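Local coordinates for protein MJ1225 (PDB 3KH5) that carries four CBS domains, binds AMP and ADP, and is probably an archaeal counterpart of the gamma subunit of AMP-activated protein kinase, at residues A[71-76]-A[82-87]; A[209-212]-A[218-221]; A[172-175]-A[181-184]. All coordinates share one frame; numbering follows the deposited sequence.

Contact 1. Residues A[71-76]-A[82-87]. With AMP (adenosine monophosphate), chain F.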
loop_
_atom_site.group_PDB
_atom_site.type_symbol
_atom_site.label_atom_id
_atom_site.label_comp_id
_atom_site.label_asym_id
_atom_site.label_seq_id
_atom_site.Cartn_x
_atom_site.Cartn_y
_atom_site.Cartn_z
ATOM N N ARG A 71 19.509 -12.034 1.769
ATOM C CA ARG A 71 20.455 -12.776 0.908
ATOM C C ARG A 71 21.920 -12.731 1.362
ATOM O O ARG A 71 22.640 -13.726 1.236
ATOM C CB ARG A 71 20.324 -12.387 -0.584
ATOM C CG ARG A 71 21.147 -13.294 -1.543
ATOM C CD ARG A 71 20.749 -13.183 -3.029
ATOM N NE ARG A 71 19.864 -14.270 -3.467
ATOM C CZ ARG A 71 19.233 -14.314 -4.644
ATOM N NH1 ARG A 71 19.374 -13.331 -5.525
ATOM N NH2 ARG A 71 18.451 -15.347 -4.938
ATOM N N GLU A 72 22.352 -11.591 1.895
ATOM C CA GLU A 72 23.760 -11.398 2.250
ATOM C C GLU A 72 24.071 -11.589 3.726
ATOM O O GLU A 72 24.898 -12.433 4.086
ATOM C CB GLU A 72 24.227 -10.007 1.831
ATOM C CG GLU A 72 24.450 -9.839 0.354
ATOM C CD GLU A 72 25.605 -10.672 -0.151
ATOM O OE1 GLU A 72 26.723 -10.558 0.400
ATOM O OE2 GLU A 72 25.392 -11.442 -1.110
ATOM N N LYS A 73 23.434 -10.789 4.574
ATOM C CA LYS A 73 23.721 -10.842 5.998
ATOM C C LYS A 73 23.318 -12.182 6.585
ATOM O O LYS A 73 24.076 -12.793 7.340
ATOM C CB LYS A 73 23.016 -9.710 6.740
ATOM C CG LYS A 73 23.415 -9.630 8.198
ATOM C CD LYS A 73 23.019 -8.312 8.813
ATOM C CE LYS A 73 23.502 -8.263 10.269
ATOM N NZ LYS A 73 23.336 -6.872 10.809
ATOM N N HIS A 74 22.127 -12.637 6.218
ATOM C CA HIS A 74 21.560 -13.836 6.808
ATOM C C HIS A 74 21.543 -14.997 5.845
ATOM O O HIS A 74 20.816 -15.975 6.040
ATOM C CB HIS A 74 20.177 -13.528 7.351
ATOM C CG HIS A 74 20.203 -12.514 8.442
ATOM N ND1 HIS A 74 20.398 -12.856 9.762
ATOM C CD2 HIS A 74 20.123 -11.164 8.408
ATOM C CE1 HIS A 74 20.406 -11.760 10.499
ATOM N NE2 HIS A 74 20.242 -10.720 9.701
ATOM N N GLU A 75 22.356 -14.870 4.799
ATOM C CA GLU A 75 22.648 -15.969 3.890
ATOM C C GLU A 75 21.383 -16.691 3.470
ATOM O O GLU A 75 21.354 -17.926 3.428
ATOM C CB GLU A 75 23.608 -16.962 4.550
ATOM C CG GLU A 75 24.891 -16.347 5.076
ATOM C CD GLU A 75 25.808 -17.371 5.722
ATOM O OE1 GLU A 75 25.662 -18.580 5.441
ATOM O OE2 GLU A 75 26.685 -16.963 6.513
ATOM N N ARG A 76 20.334 -15.922 3.186
ATOM C CA ARG A 76 19.098 -16.472 2.639
ATOM C C ARG A 76 18.100 -16.966 3.686
ATOM O O ARG A 76 17.045 -17.501 3.333
ATOM C CB ARG A 76 19.410 -17.605 1.663
ATOM C CG ARG A 76 20.251 -17.186 0.475
ATOM C CD ARG A 76 19.544 -17.619 -0.758
ATOM N NE ARG A 76 18.113 -17.417 -0.563
ATOM C CZ ARG A 76 17.184 -17.641 -1.480
ATOM N NH1 ARG A 76 17.518 -18.080 -2.688
ATOM N NH2 ARG A 76 15.910 -17.420 -1.190
ATOM N N ILE A 82 14.074 -11.870 9.774
ATOM C CA ILE A 82 12.925 -11.179 10.359
ATOM C C ILE A 82 13.063 -10.916 11.857
ATOM O O ILE A 82 12.210 -10.254 12.448
ATOM C CB ILE A 82 11.570 -11.867 10.046
ATOM C CG1 ILE A 82 11.557 -13.322 10.524
ATOM C CG2 ILE A 82 11.243 -11.743 8.553
ATOM C CD1 ILE A 82 10.197 -14.004 10.434
ATOM N N ASN A 83 14.134 -11.426 12.464
ATOM C CA ASN A 83 14.470 -11.065 13.842
ATOM C C ASN A 83 15.231 -9.737 13.952
ATOM O O ASN A 83 15.408 -9.212 15.056
ATOM C CB ASN A 83 15.201 -12.208 14.567
ATOM C CG ASN A 83 14.249 -13.300 15.055
ATOM O OD1 ASN A 83 13.025 -13.146 15.012
ATOM N ND2 ASN A 83 14.812 -14.407 15.526
ATOM N N GLU A 84 15.657 -9.188 12.813
ATOM C CA GLU A 84 16.267 -7.854 12.763
ATOM C C GLU A 84 15.267 -6.779 13.190
ATOM O O GLU A 84 14.074 -6.909 12.919
ATOM C CB GLU A 84 16.775 -7.538 11.350
ATOM C CG GLU A 84 17.948 -8.394 10.876
ATOM C CD GLU A 84 19.296 -7.924 11.400
ATOM O OE1 GLU A 84 20.289 -8.649 11.187
ATOM O OE2 GLU A 84 19.373 -6.839 12.016
ATOM N N PRO A 85 15.753 -5.712 13.854
ATOM C CA PRO A 85 14.894 -4.585 14.193
ATOM C C PRO A 85 14.366 -3.900 12.936
ATOM O O PRO A 85 15.064 -3.828 11.917
ATOM C CB PRO A 85 15.823 -3.649 14.973
ATOM C CG PRO A 85 17.189 -4.004 14.522
ATOM C CD PRO A 85 17.152 -5.481 14.270
ATOM N N VAL A 86 13.129 -3.422 13.025
ATOM C CA VAL A 86 12.450 -2.783 11.915
ATOM C C VAL A 86 13.251 -1.574 11.406
ATOM O O VAL A 86 13.116 -1.195 10.241
ATOM C CB VAL A 86 10.974 -2.423 12.286
ATOM C CG1 VAL A 86 10.880 -1.065 12.973
ATOM C CG2 VAL A 86 10.081 -2.466 11.059
ATOM N N ARG A 87 14.104 -1.000 12.258
ATOM C CA ARG A 87 14.932 0.137 11.843
ATOM C C ARG A 87 15.824 -0.215 10.643
ATOM O O ARG A 87 16.198 0.676 9.870
ATOM C CB ARG A 87 15.745 0.723 13.013
ATOM C CG ARG A 87 17.021 -0.025 13.341
ATOM C CD ARG A 87 17.606 0.395 14.673
ATOM N NE ARG A 87 18.565 -0.608 15.131
ATOM C CZ ARG A 87 19.048 -0.700 16.367
ATOM N NH1 ARG A 87 18.674 0.161 17.308
ATOM N NH2 ARG A 87 19.913 -1.662 16.662
HETATM P P AMP F . 27.107 -6.369 7.461
HETATM O O1P AMP F . 27.892 -5.113 7.465
HETATM O O2P AMP F . 25.661 -6.196 8.177
HETATM O O3P AMP F . 27.853 -7.539 8.288
HETATM O "O5'" AMP F . 26.865 -6.967 5.992
HETATM C "C5'" AMP F . 25.762 -7.836 5.760
HETATM C "C4'" AMP F . 25.449 -7.987 4.253
HETATM O "O4'" AMP F . 24.013 -7.813 4.043
HETATM C "C3'" AMP F . 26.132 -6.973 3.325
HETATM O "O3'" AMP F . 26.313 -7.544 2.018
HETATM C "C2'" AMP F . 25.135 -5.816 3.289
HETATM O "O2'" AMP F . 25.193 -5.153 2.020
HETATM C "C1'" AMP F . 23.774 -6.503 3.444
HETATM N N9 AMP F . 22.849 -5.756 4.335
HETATM C C8 AMP F . 22.973 -5.593 5.655
HETATM N N7 AMP F . 21.948 -4.872 6.110
HETATM C C5 AMP F . 21.165 -4.582 5.078
HETATM C C6 AMP F . 19.976 -3.874 4.938
HETATM N N6 AMP F . 19.396 -3.318 5.997
HETATM N N1 AMP F . 19.424 -3.760 3.717
HETATM C C2 AMP F . 19.997 -4.312 2.653
HETATM N N3 AMP F . 21.131 -4.992 2.755
HETATM C C4 AMP F . 21.735 -5.144 3.948
#
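Glu-84 meets His-74 and Lys-73 through one carboxylate oxygen, OE1. The hydrogen bond is donated by His-74 NE2 to Glu-84 OE1, at 2.5 Å, a short separation. OE1 lies in the plane of the imidazole, at its edge, and receives the N-H on its anti lone pair. The bond is bent, with an angle of 149° at the hydrogen. The carboxylate plane stands 73° from the ring plane, so the two flat groups are far from coplanar. Glu-84 reaches the ring by a bend at its second torsion.

The ionic part is looser. Lys-73 NZ forms a long salt bridge to Glu-84 OE1, 3.5 Å away. The lysine has CG anti to its backbone N (chi1 -173°) and then runs fully extended, which carries the amine to Glu-84 OE1. Its positive charge would partly balance the carboxylate that the histidine also holds.

This His-carboxylate hydrogen bond joins the C-terminal end of helix 68-73 to the loop that follows helix 78-81. It borders a surface AMP pocket to which Glu-72 and Lys-73 belong. His-74 is the first residue beyond the helix, and its side chain also rests on Ala-80 and Ala-81.

The remaining contacts are with the nucleotide. Glu-72 CB approaches AMP O4' at 3.1 Å, and Lys-73 N lies at the same distance, 3.1 Å, from AMP O4'. The lysine chain follows the nucleotide from ribose to phosphate, its CD coming within 3.4 Å of AMP O2P. Its amine stays 3.6 Å from AMP O2P, between the phosphate and Glu-84. Glu-88 adds a hydrogen bond to the same AMP.

Contact 2. Residues A[209-212]-A[218-221]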
loop_
_atom_site.group_PDB
_atom_site.type_symbol
_atom_site.label_atom_id
_atom_site.label_comp_id
_atom_site.label_asym_id
_atom_site.label_seq_id
_atom_site.Cartn_x
_atom_site.Cartn_y
_atom_site.Cartn_z
ATOM N N PHE A 209 4.452 -20.937 6.693
ATOM C CA PHE A 209 5.231 -21.291 7.893
ATOM C C PHE A 209 5.754 -22.719 7.801
ATOM O O PHE A 209 6.839 -23.020 8.295
ATOM C CB PHE A 209 4.437 -21.084 9.191
ATOM C CG PHE A 209 5.302 -20.971 10.434
ATOM C CD1 PHE A 209 6.289 -19.987 10.531
ATOM C CD2 PHE A 209 5.114 -21.833 11.515
ATOM C CE1 PHE A 209 7.083 -19.873 11.677
ATOM C CE2 PHE A 209 5.897 -21.722 12.668
ATOM C CZ PHE A 209 6.886 -20.741 12.746
ATOM N N ASN A 210 4.973 -23.580 7.150
ATOM C CA ASN A 210 5.410 -24.927 6.799
ATOM C C ASN A 210 6.734 -24.948 5.998
ATOM O O ASN A 210 7.678 -25.671 6.375
ATOM C CB ASN A 210 4.238 -25.691 6.137
ATOM C CG ASN A 210 4.624 -26.399 4.855
ATOM O OD1 ASN A 210 5.324 -27.412 4.871
ATOM N ND2 ASN A 210 4.143 -25.879 3.729
ATOM N N HIS A 211 6.811 -24.141 4.931
ATOM C CA HIS A 211 8.038 -24.036 4.118
ATOM C C HIS A 211 9.221 -23.453 4.877
ATOM O O HIS A 211 10.334 -23.955 4.766
ATOM C CB HIS A 211 7.801 -23.207 2.855
ATOM C CG HIS A 211 7.341 -24.013 1.686
ATOM N ND1 HIS A 211 8.212 -24.600 0.794
ATOM C CD2 HIS A 211 6.096 -24.342 1.268
ATOM C CE1 HIS A 211 7.523 -25.253 -0.125
ATOM N NE2 HIS A 211 6.236 -25.109 0.138
ATOM N N MET A 212 8.965 -22.394 5.642
ATOM C CA MET A 212 10.000 -21.683 6.388
ATOM C C MET A 212 10.779 -22.597 7.346
ATOM O O MET A 212 11.996 -22.459 7.487
ATOM C CB MET A 212 9.378 -20.523 7.171
ATOM C CG MET A 212 8.726 -19.426 6.333
ATOM S SD MET A 212 7.934 -18.214 7.449
ATOM C CE MET A 212 6.841 -17.350 6.298
ATOM N N ARG A 218 12.563 -20.378 -0.300
ATOM C CA ARG A 218 12.527 -20.009 -1.711
ATOM C C ARG A 218 11.208 -20.309 -2.420
ATOM O O ARG A 218 10.839 -19.593 -3.357
ATOM C CB ARG A 218 13.688 -20.671 -2.456
ATOM C CG ARG A 218 13.976 -20.075 -3.825
ATOM C CD ARG A 218 15.137 -20.781 -4.492
ATOM N NE ARG A 218 14.804 -22.140 -4.918
ATOM C CZ ARG A 218 15.706 -23.081 -5.188
ATOM N NH1 ARG A 218 17.003 -22.822 -5.069
ATOM N NH2 ARG A 218 15.311 -24.289 -5.575
ATOM N N GLU A 219 10.497 -21.348 -1.989
ATOM C CA GLU A 219 9.246 -21.693 -2.658
ATOM C C GLU A 219 8.169 -20.628 -2.418
ATOM O O GLU A 219 7.202 -20.552 -3.176
ATOM C CB GLU A 219 8.769 -23.102 -2.282
ATOM C CG GLU A 219 8.205 -23.917 -3.463
ATOM C CD GLU A 219 9.232 -24.188 -4.565
ATOM O OE1 GLU A 219 10.286 -24.794 -4.271
ATOM O OE2 GLU A 219 8.975 -23.803 -5.728
ATOM N N ILE A 220 8.352 -19.801 -1.386
ATOM C CA ILE A 220 7.470 -18.656 -1.154
ATOM C C ILE A 220 7.544 -17.674 -2.325
ATOM O O ILE A 220 6.509 -17.333 -2.916
ATOM C CB ILE A 220 7.765 -17.929 0.188
ATOM C CG1 ILE A 220 7.554 -18.888 1.368
ATOM C CG2 ILE A 220 6.877 -16.681 0.334
ATOM C CD1 ILE A 220 8.073 -18.362 2.707
ATOM N N THR A 221 8.750 -17.232 -2.678
ATOM C CA THR A 221 8.888 -16.260 -3.768
ATOM C C THR A 221 8.816 -16.866 -5.172
ATOM O O THR A 221 8.730 -16.127 -6.157
ATOM C CB THR A 221 10.154 -15.380 -3.635
ATOM O OG1 THR A 221 11.327 -16.207 -3.616
ATOM C CG2 THR A 221 10.089 -14.522 -2.374
#
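His-211 and Glu-219 meet obliquely, ring against methylene. His-211 CE1 lies 3.3 Å from Glu-219 CB, the nearest approach of this pair. The next carbon, Glu-219 CG, is 3.7 Å from His-211 CE1. The imidazole therefore presses on the aliphatic base of the glutamate, not on its acid group. Glu-219 starts toward the histidine but its end turns away, since its chain bends at the second torsion (chi2 62°). The carboxylate plane is tilted 53° from the ring plane. His-211 ND1 remains 5.5 Å from Glu-219 OE1, so no salt bridge forms, although a weak electrostatic attraction is possible if the ring is protonated. The ring also meets that of Trp-207 and touches Asn-216 in the connecting loop.

The second pair is purely apolar and more buried. Met-212 and Ile-220 cross at about a right angle. Ile-220 CD1 is the atom that does the touching. It sits 3.8 Å from Met-212 CG and 3.9 Å from Met-212 CE, so this one methyl lies against the two carbons that flank SD. Met-212 also packs on Phe-78 and Leu-79 of helix 78-81.

No hydrogen bond crosses between the two segments. Thr-221 of helix 218-222 touches Leu-167 and Lys-168 of helix 167-177. The neighbouring pairs His-211 with Glu-219 and Met-212 with Ile-220 join the two arms of a short helical hairpin, in which helix 206-213 turns back through a brief loop onto helix 218-222.

Contact 3. Residues A[172-175]-A[181-184]; sequences RTMV and RLPV. With ADP (adenosine-5'-diphosphate), chain E; AMP (adenosine monophosphate), chain C.
Arg-181 bridges the phosphates of two nucleotides, an ADP and an AMP, while next to it Leu-182 turns the other way and packs on Thr-173 and Met-174 of the helix. The guanidinium uses its edge for both nucleotides. Arg-181 NE donates to ADP O1B at 2.8 Å, and Arg-181 NH2 donates to the same ADP O1B at 2.7 Å. This two-pronged grip on one oxygen limits rotation of the group. From the other end, Arg-181 NH1 bonds to AMP O3P at 2.6 Å. The side chain has an eclipsed first torsion (chi1 1°), suggesting some strain, and bends again at chi2.

The arginine backbone also holds ADP. Arg-181 N donates to ADP O2B at 3.1 Å, and ADP N6 donates to Arg-181 O at 3.2 Å. Both the phosphate and the adenine end of one nucleotide are thus fixed by a single residue. With an alanine in place of Arg-181, O1B of ADP and O3P of AMP would probably lose their guanidinium donors, and the two phosphates the positive charge between them.

The helix contact is apolar. Leu-182 CD1 fits between two helix side chains, with Thr-173 CG2 at 3.8 Å and Met-174 CG also close. Its other methyl, CD2, faces ADP N6 at 3.6 Å, so the leucine links the hydrophobic core to the adenine. Thr-173 OG1 is satisfied by Asp-169 O within its own helix. Met-174 touches Met-55 of helix 54-63.

Strand 181-186 pairs antiparallel with strand 189-195. Helix 167-177 and this hairpin are part of the CBS 3 domain, and the two nucleotides lie in the cleft it forms with CBS 4, as is usual for paired CBS domains.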
loop_
_atom_site.group_PDB
_atom_site.type_symbol
_atom_site.label_atom_id
_atom_site.label_comp_id
_atom_site.label_asym_id
_atom_site.label_seq_id
_atom_site.Cartn_x
_atom_site.Cartn_y
_atom_site.Cartn_z
ATOM N N ARG A 172 9.453 -7.151 -7.705
ATOM C CA ARG A 172 10.319 -6.194 -8.378
ATOM C C ARG A 172 9.494 -5.144 -9.089
ATOM O O ARG A 172 9.741 -3.949 -8.941
ATOM C CB ARG A 172 11.169 -6.922 -9.402
ATOM C CG ARG A 172 12.294 -7.691 -8.800
ATOM C CD ARG A 172 13.549 -6.888 -8.945
ATOM N NE ARG A 172 14.598 -7.757 -9.450
ATOM C CZ ARG A 172 15.889 -7.602 -9.193
ATOM N NH1 ARG A 172 16.310 -6.602 -8.429
ATOM N NH2 ARG A 172 16.768 -8.456 -9.703
ATOM N N THR A 173 8.506 -5.602 -9.857
ATOM C CA THR A 173 7.640 -4.708 -10.613
ATOM C C THR A 173 6.948 -3.722 -9.683
ATOM O O THR A 173 6.898 -2.532 -9.983
ATOM C CB THR A 173 6.593 -5.479 -11.451
ATOM O OG1 THR A 173 7.257 -6.424 -12.296
ATOM C CG2 THR A 173 5.785 -4.532 -12.324
ATOM N N MET A 174 6.431 -4.211 -8.556
ATOM C CA MET A 174 5.739 -3.346 -7.601
ATOM C C MET A 174 6.679 -2.288 -7.026
ATOM O O MET A 174 6.362 -1.095 -7.020
ATOM C CB MET A 174 5.138 -4.166 -6.454
ATOM C CG MET A 174 3.910 -4.987 -6.811
ATOM S SD MET A 174 3.303 -5.921 -5.385
ATOM C CE MET A 174 1.844 -6.674 -6.111
ATOM N N VAL A 175 7.831 -2.737 -6.534
ATOM C CA VAL A 175 8.759 -1.870 -5.810
ATOM C C VAL A 175 9.461 -0.855 -6.718
ATOM O O VAL A 175 9.568 0.324 -6.362
ATOM C CB VAL A 175 9.770 -2.693 -4.971
ATOM C CG1 VAL A 175 10.901 -1.814 -4.437
ATOM C CG2 VAL A 175 9.053 -3.393 -3.818
ATOM N N ARG A 181 -0.680 -2.068 -6.310
ATOM C CA ARG A 181 -1.657 -2.929 -6.991
ATOM C C ARG A 181 -1.392 -3.047 -8.498
ATOM O O ARG A 181 -1.275 -2.046 -9.221
ATOM C CB ARG A 181 -3.112 -2.500 -6.711
ATOM C CG ARG A 181 -3.254 -1.259 -5.799
ATOM C CD ARG A 181 -3.673 -1.421 -4.331
ATOM N NE ARG A 181 -3.717 -0.018 -3.940
ATOM C CZ ARG A 181 -4.083 0.537 -2.773
ATOM N NH1 ARG A 181 -4.537 -0.188 -1.704
ATOM N NH2 ARG A 181 -4.007 1.886 -2.694
ATOM N N LEU A 182 -1.289 -4.293 -8.949
ATOM C CA LEU A 182 -1.089 -4.600 -10.354
ATOM C C LEU A 182 -2.268 -5.415 -10.869
ATOM O O LEU A 182 -2.620 -6.441 -10.278
ATOM C CB LEU A 182 0.221 -5.373 -10.563
ATOM C CG LEU A 182 1.537 -4.741 -10.081
ATOM C CD1 LEU A 182 2.706 -5.688 -10.323
ATOM C CD2 LEU A 182 1.809 -3.388 -10.738
ATOM N N PRO A 183 -2.901 -4.948 -11.958
ATOM C CA PRO A 183 -3.864 -5.812 -12.634
ATOM C C PRO A 183 -3.141 -7.025 -13.221
ATOM O O PRO A 183 -1.998 -6.895 -13.678
ATOM C CB PRO A 183 -4.411 -4.922 -13.758
ATOM C CG PRO A 183 -4.104 -3.519 -13.338
ATOM C CD PRO A 183 -2.828 -3.608 -12.568
ATOM N N VAL A 184 -3.776 -8.193 -13.175
ATOM C CA VAL A 184 -3.203 -9.383 -13.800
ATOM C C VAL A 184 -3.908 -9.559 -15.142
ATOM O O VAL A 184 -5.140 -9.585 -15.209
ATOM C CB VAL A 184 -3.311 -10.643 -12.901
ATOM C CG1 VAL A 184 -2.502 -11.789 -13.481
ATOM C CG2 VAL A 184 -2.845 -10.336 -11.473
HETATM P PB ADP E . -1.221 2.284 -5.813
HETATM O O1B ADP E . -2.324 2.241 -4.818
HETATM O O2B ADP E . -1.239 0.981 -6.823
HETATM O O3B ADP E . 0.256 2.293 -5.153
HETATM P PA ADP E . -1.084 5.108 -6.359
HETATM O O1A ADP E . -2.237 5.845 -5.789
HETATM O O2A ADP E . 0.243 5.141 -5.442
HETATM O O3A ADP E . -1.396 3.568 -6.747
HETATM O "O5'" ADP E . -0.746 5.621 -7.827
HETATM C "C5'" ADP E . -0.183 6.911 -8.126
HETATM C "C4'" ADP E . -0.413 7.139 -9.645
HETATM O "O4'" ADP E . 0.108 5.967 -10.354
HETATM C "C3'" ADP E . -1.905 7.252 -10.006
HETATM O "O3'" ADP E . -2.066 8.176 -11.088
HETATM C "C2'" ADP E . -2.281 5.836 -10.452
HETATM O "O2'" ADP E . -3.347 5.850 -11.418
HETATM C "C1'" ADP E . -0.976 5.319 -11.079
HETATM N N9 ADP E . -0.896 3.819 -10.976
HETATM C C8 ADP E . -1.214 3.059 -9.921
HETATM N N7 ADP E . -1.022 1.772 -10.215
HETATM C C5 ADP E . -0.581 1.700 -11.462
HETATM C C6 ADP E . -0.216 0.646 -12.296
HETATM N N6 ADP E . -0.276 -0.616 -11.871
HETATM N N1 ADP E . 0.203 0.928 -13.540
HETATM C C2 ADP E . 0.264 2.184 -13.973
HETATM N N3 ADP E . -0.077 3.208 -13.199
HETATM C C4 ADP E . -0.501 2.999 -11.945
HETATM P P AMP C . -5.167 -3.454 -0.654
HETATM O O1P AMP C . -5.244 -3.020 0.765
HETATM O O2P AMP C . -3.634 -3.547 -1.152
HETATM O O3P AMP C . -5.873 -2.398 -1.661
HETATM O "O5'" AMP C . -5.815 -4.895 -0.933
HETATM C "C5'" AMP C . -6.526 -5.659 0.071
HETATM C "C4'" AMP C . -7.251 -6.832 -0.593
HETATM O "O4'" AMP C . -8.184 -6.226 -1.533
HETATM C "C3'" AMP C . -6.211 -7.619 -1.413
HETATM O "O3'" AMP C . -6.461 -9.037 -1.324
HETATM C "C2'" AMP C . -6.454 -7.134 -2.840
HETATM O "O2'" AMP C . -6.168 -8.180 -3.776
HETATM C "C1'" AMP C . -7.950 -6.805 -2.826
HETATM N N9 AMP C . -8.326 -5.800 -3.863
HETATM C C8 AMP C . -7.743 -4.617 -4.083
HETATM N N7 AMP C . -8.352 -3.995 -5.092
HETATM C C5 AMP C . -9.328 -4.790 -5.516
HETATM C C6 AMP C . -10.281 -4.680 -6.518
HETATM N N6 AMP C . -10.322 -3.594 -7.287
HETATM N N1 AMP C . -11.156 -5.687 -6.693
HETATM C C2 AMP C . -11.122 -6.776 -5.928
HETATM N N3 AMP C . -10.224 -6.910 -4.962
HETATM C C4 AMP C . -9.320 -5.937 -4.736
#

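How the contacts relate
From the N terminus, contact 1 comes first and closes a short loop holding helix 78-81. Contact 3 follows, bringing helix 167-177 back against strand 181-186. Contact 2 is last and folds helix 206-213 onto helix 218-222. The three loops are in series; none nests in or crosses another. Contacts 1 and 2 touch, Arg-76 NH1 lying 4.0 Å from Arg-218 CD. Helix 78-81, within the loop of contact 1, also receives Met-212 of contact 2. Thr-221 of contact 2 reaches helix 167-177, which carries one side of contact 3. Contact 3 lies nearer the chain centre, while the other two are peripheral.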